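Local coordinates for protein tartronate semialdehyde reductase (Salmonella typhimurium, PDB 1VPD) that probably reduces tartronate semialdehyde to D-glycerate with NADH or NADPH, the last step of galactarate breakdown to D-glycerate, at residues A[100-103]-A[104-107]; A[39-42]-A[43-47]; A[199-203]-A[204-208]. All coordinates share one frame; numbering follows the deposited sequence. Where two conformers were deposited one is given.

Contact 1. Residues A[100-103]-A[104-107]; sequences SIAP and LASR
With chi1 at 71°, I101 places CG1 between its backbone N and carbonyl carbon, and an extended chi2 carries CD1 onward to the first turn of helix 103-114, while S106 turns OG back beside its own N (chi1 -63°) to meet it. The loop leaving strand 94-97 of the Rossmann-type nucleotide-binding domain here becomes a helix, with A102 as N-cap and P103 as the first helical residue. I101 CG1 lies 3.4 Å from S106 OG, and I101 CD1 reaches A105 CB at 4.0 Å, so the branched chain closes over the buried side of the turn, where V75 of helix 72-80 also packs on it. A102 gives its carbonyl to the helix: A102 O takes S106 N at 3.1 Å, and A105 N in a weak, bent bond (120°). Proline suits the first helical position because a nitrogen without hydrogen costs nothing there and its ring restrains phi. P103 also packs on N172, V173 and L176 of helix 170-198, and N172 ties the two ends of the turn together, accepting from I101 N through OD1 and donating weakly to S106 OG through ND2. S100, a predicted NAD(+) ligand, offers its carbonyl to K243, another predicted one. On the exposed side R107, bent at chi3 in the conformer described, folds its guanidinium back so that one face covers the start of the helix: P103 O sits 3.9 Å from that plane, offset toward the rim, and R107 NH1 comes to 4.0 Å from P103 CB.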
loop_
_atom_site.group_PDB
_atom_site.type_symbol
_atom_site.label_atom_id
_atom_site.label_comp_id
_atom_site.label_asym_id
_atom_site.label_seq_id
_atom_site.Cartn_x
_atom_site.Cartn_y
_atom_site.Cartn_z
ATOM N N SER A 100 -5.003 -1.079 0.062
ATOM C CA SER A 100 -5.454 0.298 0.037
ATOM C C SER A 100 -6.676 0.397 -0.861
ATOM O O SER A 100 -6.556 0.258 -2.093
ATOM C CB SER A 100 -4.350 1.192 -0.505
ATOM O OG SER A 100 -3.194 1.114 0.293
ATOM N N ILE A 101 -7.853 0.591 -0.269
ATOM C CA ILE A 101 -9.095 0.681 -1.051
ATOM C C ILE A 101 -9.976 1.802 -0.528
ATOM O O ILE A 101 -9.758 2.290 0.575
ATOM C CB ILE A 101 -9.891 -0.667 -1.090
ATOM C CG1 ILE A 101 -10.548 -1.016 0.257
ATOM C CG2 ILE A 101 -9.007 -1.786 -1.563
ATOM C CD1 ILE A 101 -11.448 -2.263 0.190
ATOM N N ALA A 102 -10.978 2.191 -1.308
ATOM C CA ALA A 102 -11.903 3.255 -0.902
ATOM C C ALA A 102 -12.542 2.907 0.436
ATOM O O ALA A 102 -13.033 1.784 0.589
ATOM C CB ALA A 102 -12.983 3.453 -1.955
ATOM N N PRO A 103 -12.553 3.821 1.402
ATOM C CA PRO A 103 -13.234 3.536 2.685
ATOM C C PRO A 103 -14.661 2.996 2.558
ATOM O O PRO A 103 -15.032 2.075 3.307
ATOM C CB PRO A 103 -13.208 4.880 3.405
ATOM C CG PRO A 103 -12.021 5.574 2.875
ATOM C CD PRO A 103 -11.819 5.104 1.453
ATOM N N LEU A 104 -15.439 3.529 1.616
ATOM C CA LEU A 104 -16.798 3.028 1.364
ATOM C C LEU A 104 -16.775 1.551 0.984
ATOM O O LEU A 104 -17.652 0.784 1.387
ATOM C CB LEU A 104 -17.489 3.818 0.266
ATOM C CG LEU A 104 -18.825 3.232 -0.258
ATOM C CD1 LEU A 104 -19.867 3.289 0.827
ATOM C CD2 LEU A 104 -19.331 3.927 -1.534
ATOM N N ALA A 105 -15.788 1.149 0.187
ATOM C CA ALA A 105 -15.658 -0.258 -0.193
ATOM C C ALA A 105 -15.329 -1.153 1.007
ATOM O O ALA A 105 -15.895 -2.252 1.130
ATOM C CB ALA A 105 -14.641 -0.437 -1.295
ATOM N N SER A 106 -14.424 -0.713 1.885
ATOM C CA SER A 106 -14.154 -1.455 3.115
ATOM C C SER A 106 -15.447 -1.686 3.886
ATOM O O SER A 106 -15.720 -2.801 4.360
ATOM C CB SER A 106 -13.151 -0.724 4.018
ATOM O OG SER A 106 -11.901 -0.600 3.388
ATOM N N ARG A 107 -16.246 -0.638 4.017
ATOM C CA ARG A 107 -17.509 -0.731 4.776
ATOM C C ARG A 107 -18.517 -1.668 4.108
ATOM O O ARG A 107 -19.170 -2.477 4.792
ATOM C CB ARG A 107 -18.141 0.662 4.960
ATOM C CG ARG A 107 -17.372 1.589 5.891
ATOM C CD ARG A 107 -18.124 2.900 6.276
ATOM N NE ARG A 107 -18.496 3.695 5.101
ATOM C CZ ARG A 107 -17.849 4.761 4.622
ATOM N NH1 ARG A 107 -16.749 5.235 5.215
ATOM N NH2 ARG A 107 -18.320 5.370 3.531
#

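Contact 2. Residues A[39-42]-A[43-47]; sequences EAIA and DVIAA
Residues 39-42 and 43-46 are successive turns of one right-handed helix, 38-46, joined by four i to i+4 backbone bonds. D43 N reaches E39 O at 3.1 Å, V44 N reaches A40 O at 3.2 Å, and A46 N reaches A42 O at 3.0 Å. The bond from I45 N to I41 O is the shortest and straightest of the four, at 2.8 Å and 166°. A47 N makes two weak bonds, to D43 O and V44 O, as the chain leaves for strand 50-51.

Among the side chains the main meeting is between I41 and I45, one turn apart. I41 CG2 faces the end of I45, whose CG1, in the conformer described, lies beside the backbone N (chi1 -76°) and sends CD1 back along the helix; the two methyls come to 3.6 Å as the chains cross obliquely. I45 CG1 also rests 3.5 Å from I41 O. Both isoleucines lie against T51, so their branched surfaces bridge helix and strand. V44, on the buried face, lays CG2 3.5 Å from A40 O and packs on K18, S21 and L25 of helix 17-26; A40 is small enough to sit close to L13 and D35. D43, likewise given in one of two conformers, holds CG anti to its N (chi1 -174°), which sends the carboxylate away from residues 39-42: OD1 forms a salt bridge with K18 and OD2 with K22, probably stabilising the carboxylate's negative charge. This aliphatic face with a charged flank belongs to the connecting helix of a beta-alpha-beta unit, strands 30-34 and 50-51 with helix 38-46, in the Rossmann-type nucleotide-binding domain.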
loop_
_atom_site.group_PDB
_atom_site.type_symbol
_atom_site.label_atom_id
_atom_site.label_comp_id
_atom_site.label_asym_id
_atom_site.label_seq_id
_atom_site.Cartn_x
_atom_site.Cartn_y
_atom_site.Cartn_z
ATOM N N GLU A 39 4.299 -18.444 -9.697
ATOM C CA GLU A 39 5.695 -18.264 -9.307
ATOM C C GLU A 39 5.836 -17.526 -7.990
ATOM O O GLU A 39 6.746 -17.820 -7.221
ATOM C CB GLU A 39 6.489 -17.523 -10.380
ATOM C CG GLU A 39 6.619 -18.262 -11.699
ATOM C CD GLU A 39 7.626 -17.603 -12.638
ATOM O OE1 GLU A 39 8.312 -16.636 -12.222
ATOM O OE2 GLU A 39 7.730 -18.054 -13.801
ATOM N N ALA A 40 4.956 -16.556 -7.737
ATOM C CA ALA A 40 4.921 -15.887 -6.427
ATOM C C ALA A 40 4.543 -16.882 -5.315
ATOM O O ALA A 40 5.189 -16.930 -4.273
ATOM C CB ALA A 40 3.955 -14.678 -6.451
ATOM N N ILE A 41 3.515 -17.705 -5.546
ATOM C CA ILE A 41 3.213 -18.784 -4.595
ATOM C C ILE A 41 4.434 -19.687 -4.374
ATOM O O ILE A 41 4.796 -19.972 -3.244
ATOM C CB ILE A 41 2.015 -19.649 -5.042
ATOM C CG1 ILE A 41 0.745 -18.810 -5.224
ATOM C CG2 ILE A 41 1.795 -20.779 -4.018
ATOM C CD1 ILE A 41 -0.434 -19.597 -5.790
ATOM N N ALA A 42 5.090 -20.106 -5.454
ATOM C CA ALA A 42 6.227 -21.032 -5.327
ATOM C C ALA A 42 7.341 -20.467 -4.461
ATOM O O ALA A 42 7.926 -21.164 -3.645
ATOM C CB ALA A 42 6.755 -21.415 -6.676
ATOM N N ASP A 43 7.608 -19.172 -4.613
ATOM C CA ASP A 43 8.629 -18.494 -3.827
ATOM C C ASP A 43 8.292 -18.527 -2.337
ATOM O O ASP A 43 9.139 -18.777 -1.492
ATOM C CB ASP A 43 8.726 -17.046 -4.322
ATOM C CG ASP A 43 9.847 -16.275 -3.684
ATOM O OD1 ASP A 43 10.507 -15.509 -4.416
ATOM O OD2 ASP A 43 10.139 -16.345 -2.470
ATOM N N VAL A 44 7.035 -18.254 -1.999
ATOM C CA VAL A 44 6.635 -18.190 -0.618
ATOM C C VAL A 44 6.509 -19.602 -0.006
ATOM O O VAL A 44 6.822 -19.787 1.154
ATOM C CB VAL A 44 5.353 -17.314 -0.443
ATOM C CG1 VAL A 44 4.915 -17.284 0.982
ATOM C CG2 VAL A 44 5.635 -15.872 -0.924
ATOM N N ILE A 45 6.099 -20.588 -0.793
ATOM C CA ILE A 45 6.124 -21.972 -0.280
ATOM C C ILE A 45 7.559 -22.410 -0.024
ATOM O O ILE A 45 7.819 -23.106 0.931
ATOM C CB ILE A 45 5.563 -22.941 -1.371
ATOM C CG1 ILE A 45 4.045 -22.857 -1.481
ATOM C CG2 ILE A 45 6.003 -24.410 -1.116
ATOM C CD1 ILE A 45 3.496 -23.604 -2.692
ATOM N N ALA A 46 8.495 -21.962 -0.848
ATOM C CA ALA A 46 9.907 -22.296 -0.629
ATOM C C ALA A 46 10.411 -21.723 0.702
ATOM O O ALA A 46 11.309 -22.291 1.316
ATOM C CB ALA A 46 10.753 -21.835 -1.808
ATOM N N ALA A 47 9.806 -20.628 1.184
ATOM C CA ALA A 47 10.128 -20.071 2.505
ATOM C C ALA A 47 9.372 -20.715 3.655
ATOM O O ALA A 47 9.566 -20.339 4.808
ATOM C CB ALA A 47 9.885 -18.541 2.531
#

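Contact 3. Residues A[199-203]-A[204-208]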
loop_
_atom_site.group_PDB
_atom_site.type_symbol
_atom_site.label_atom_id
_atom_site.label_comp_id
_atom_site.label_asym_id
_atom_site.label_seq_id
_atom_site.Cartn_x
_atom_site.Cartn_y
_atom_site.Cartn_z
ATOM N N ALA A 199 18.943 25.992 -11.860
ATOM C CA ALA A 199 19.686 27.159 -11.403
ATOM C C ALA A 199 21.184 26.895 -11.263
ATOM O O ALA A 199 21.912 27.764 -10.791
ATOM C CB ALA A 199 19.101 27.683 -10.077
ATOM N N GLY A 200 21.643 25.723 -11.675
ATOM C CA GLY A 200 23.076 25.434 -11.764
ATOM C C GLY A 200 23.755 24.785 -10.572
ATOM O O GLY A 200 24.992 24.751 -10.510
ATOM N N VAL A 201 22.988 24.241 -9.639
ATOM C CA VAL A 201 23.504 23.557 -8.471
ATOM C C VAL A 201 23.260 22.058 -8.583
ATOM O O VAL A 201 22.173 21.611 -8.931
ATOM C CB VAL A 201 22.888 24.129 -7.156
ATOM C CG1 VAL A 201 23.382 23.393 -5.939
ATOM C CG2 VAL A 201 23.199 25.612 -7.039
ATOM N N ASN A 202 24.292 21.270 -8.299
ATOM C CA ASN A 202 24.207 19.835 -8.403
ATOM C C ASN A 202 23.211 19.268 -7.392
ATOM O O ASN A 202 23.349 19.538 -6.201
ATOM C CB ASN A 202 25.593 19.256 -8.133
ATOM C CG ASN A 202 25.621 17.758 -8.261
ATOM O OD1 ASN A 202 25.214 17.059 -7.360
ATOM N ND2 ASN A 202 26.105 17.260 -9.397
ATOM N N PRO A 203 22.197 18.522 -7.846
ATOM C CA PRO A 203 21.153 18.061 -6.919
ATOM C C PRO A 203 21.616 17.057 -5.866
ATOM O O PRO A 203 21.007 16.942 -4.800
ATOM C CB PRO A 203 20.078 17.460 -7.850
ATOM C CG PRO A 203 20.804 17.106 -9.141
ATOM C CD PRO A 203 21.916 18.130 -9.242
ATOM N N ASP A 204 22.697 16.331 -6.126
ATOM C CA ASP A 204 23.220 15.444 -5.096
ATOM C C ASP A 204 23.778 16.251 -3.921
ATOM O O ASP A 204 23.589 15.885 -2.776
ATOM C CB ASP A 204 24.302 14.531 -5.709
ATOM C CG ASP A 204 24.531 13.260 -4.933
ATOM O OD1 ASP A 204 24.047 13.102 -3.780
ATOM O OD2 ASP A 204 25.243 12.349 -5.424
ATOM N N LEU A 205 24.453 17.367 -4.203
ATOM C CA LEU A 205 24.915 18.256 -3.144
ATOM C C LEU A 205 23.716 18.899 -2.408
ATOM O O LEU A 205 23.734 19.020 -1.187
ATOM C CB LEU A 205 25.845 19.320 -3.697
ATOM C CG LEU A 205 27.124 18.805 -4.363
ATOM C CD1 LEU A 205 27.950 19.987 -4.865
ATOM C CD2 LEU A 205 27.925 17.954 -3.394
ATOM N N VAL A 206 22.655 19.232 -3.142
ATOM C CA VAL A 206 21.429 19.761 -2.519
ATOM C C VAL A 206 20.859 18.713 -1.553
ATOM O O VAL A 206 20.595 19.002 -0.389
ATOM C CB VAL A 206 20.366 20.152 -3.564
ATOM C CG1 VAL A 206 19.002 20.460 -2.869
ATOM C CG2 VAL A 206 20.845 21.341 -4.411
ATOM N N TYR A 207 20.706 17.482 -2.042
ATOM C CA TYR A 207 20.213 16.379 -1.227
ATOM C C TYR A 207 21.059 16.205 0.024
ATOM O O TYR A 207 20.537 16.182 1.137
ATOM C CB TYR A 207 20.155 15.075 -2.031
ATOM C CG TYR A 207 19.927 13.856 -1.185
ATOM C CD1 TYR A 207 18.797 13.731 -0.382
ATOM C CD2 TYR A 207 20.858 12.816 -1.168
ATOM C CE1 TYR A 207 18.593 12.614 0.403
ATOM C CE2 TYR A 207 20.659 11.696 -0.381
ATOM C CZ TYR A 207 19.537 11.592 0.401
ATOM O OH TYR A 207 19.353 10.466 1.187
ATOM N N GLN A 208 22.377 16.125 -0.140
ATOM C CA GLN A 208 23.252 15.973 1.027
ATOM C C GLN A 208 23.113 17.127 2.017
ATOM O O GLN A 208 23.136 16.917 3.238
ATOM C CB GLN A 208 24.726 15.901 0.573
ATOM C CG GLN A 208 25.083 14.672 -0.264
ATOM C CD GLN A 208 26.470 14.767 -0.864
ATOM O OE1 GLN A 208 27.410 15.217 -0.203
ATOM N NE2 GLN A 208 26.606 14.354 -2.113
#
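N202 OD1 faces the first turn of helix 203-210 and grips two of its backbone N-H groups. L205 N approaches a lone pair in the plane of the N202 amide, at 3.3 Å from OD1, whereas D204 N, nearer at 2.9 Å, makes a weak bond bent to 125°. Asparagine suits this N-cap because its short amide can bend round to the N-H groups that the first turn leaves without carbonyl partners. The group gets there by an extended chi1 of -178°. N202 O joins in, accepting V206 N at 3.2 Å, while P203, with no N-H to satisfy, starts the helix and gives its O to Y207 N at 2.8 Å. One residue before the cap, V201 CG1 meets V206 CG2 at 3.6 Å, the two valines crossing at about a right angle.

Further out, D204 runs beside N202, its carboxylate 25° from the amide plane; in the conformer described it forms a salt bridge to the C-terminal residue R299, whose O, part of the terminal carboxylate, accepts from N202 ND2. The Y207 ring packs on L220, A224 and M228 of helix 218-228, and its OH bonds to D221 OD1. G200, with no CB to hinder its positive phi, is the C-prime residue of a Schellman motif ending helix 170-198, followed, after V201, by the asparagine N-cap of helix 203-210.

Contacts 1 and 2 both belong to the nucleotide-binding part of the chain, their centres 29 Å apart and their nearest atoms about 18 Å, whereas contact 3 lies in the C-terminal helical part, its centre about 41 Å from that of contact 1 and 42 Å from that of contact 2. Contact 1 holds S100, a predicted NAD(+) ligand; the side chain of I101 is about 6 Å from that of K243, another, and that of P103 about 8 Å from that of K175, the predicted active-site residue. Contact 2 meets the predicted NAD(+)-binding run 9-23 through D43, V44 and A40, and contact 3 lies away from these sites. Helix 170-198 links contacts 1 and 3, carrying K175 near one and ending at the other.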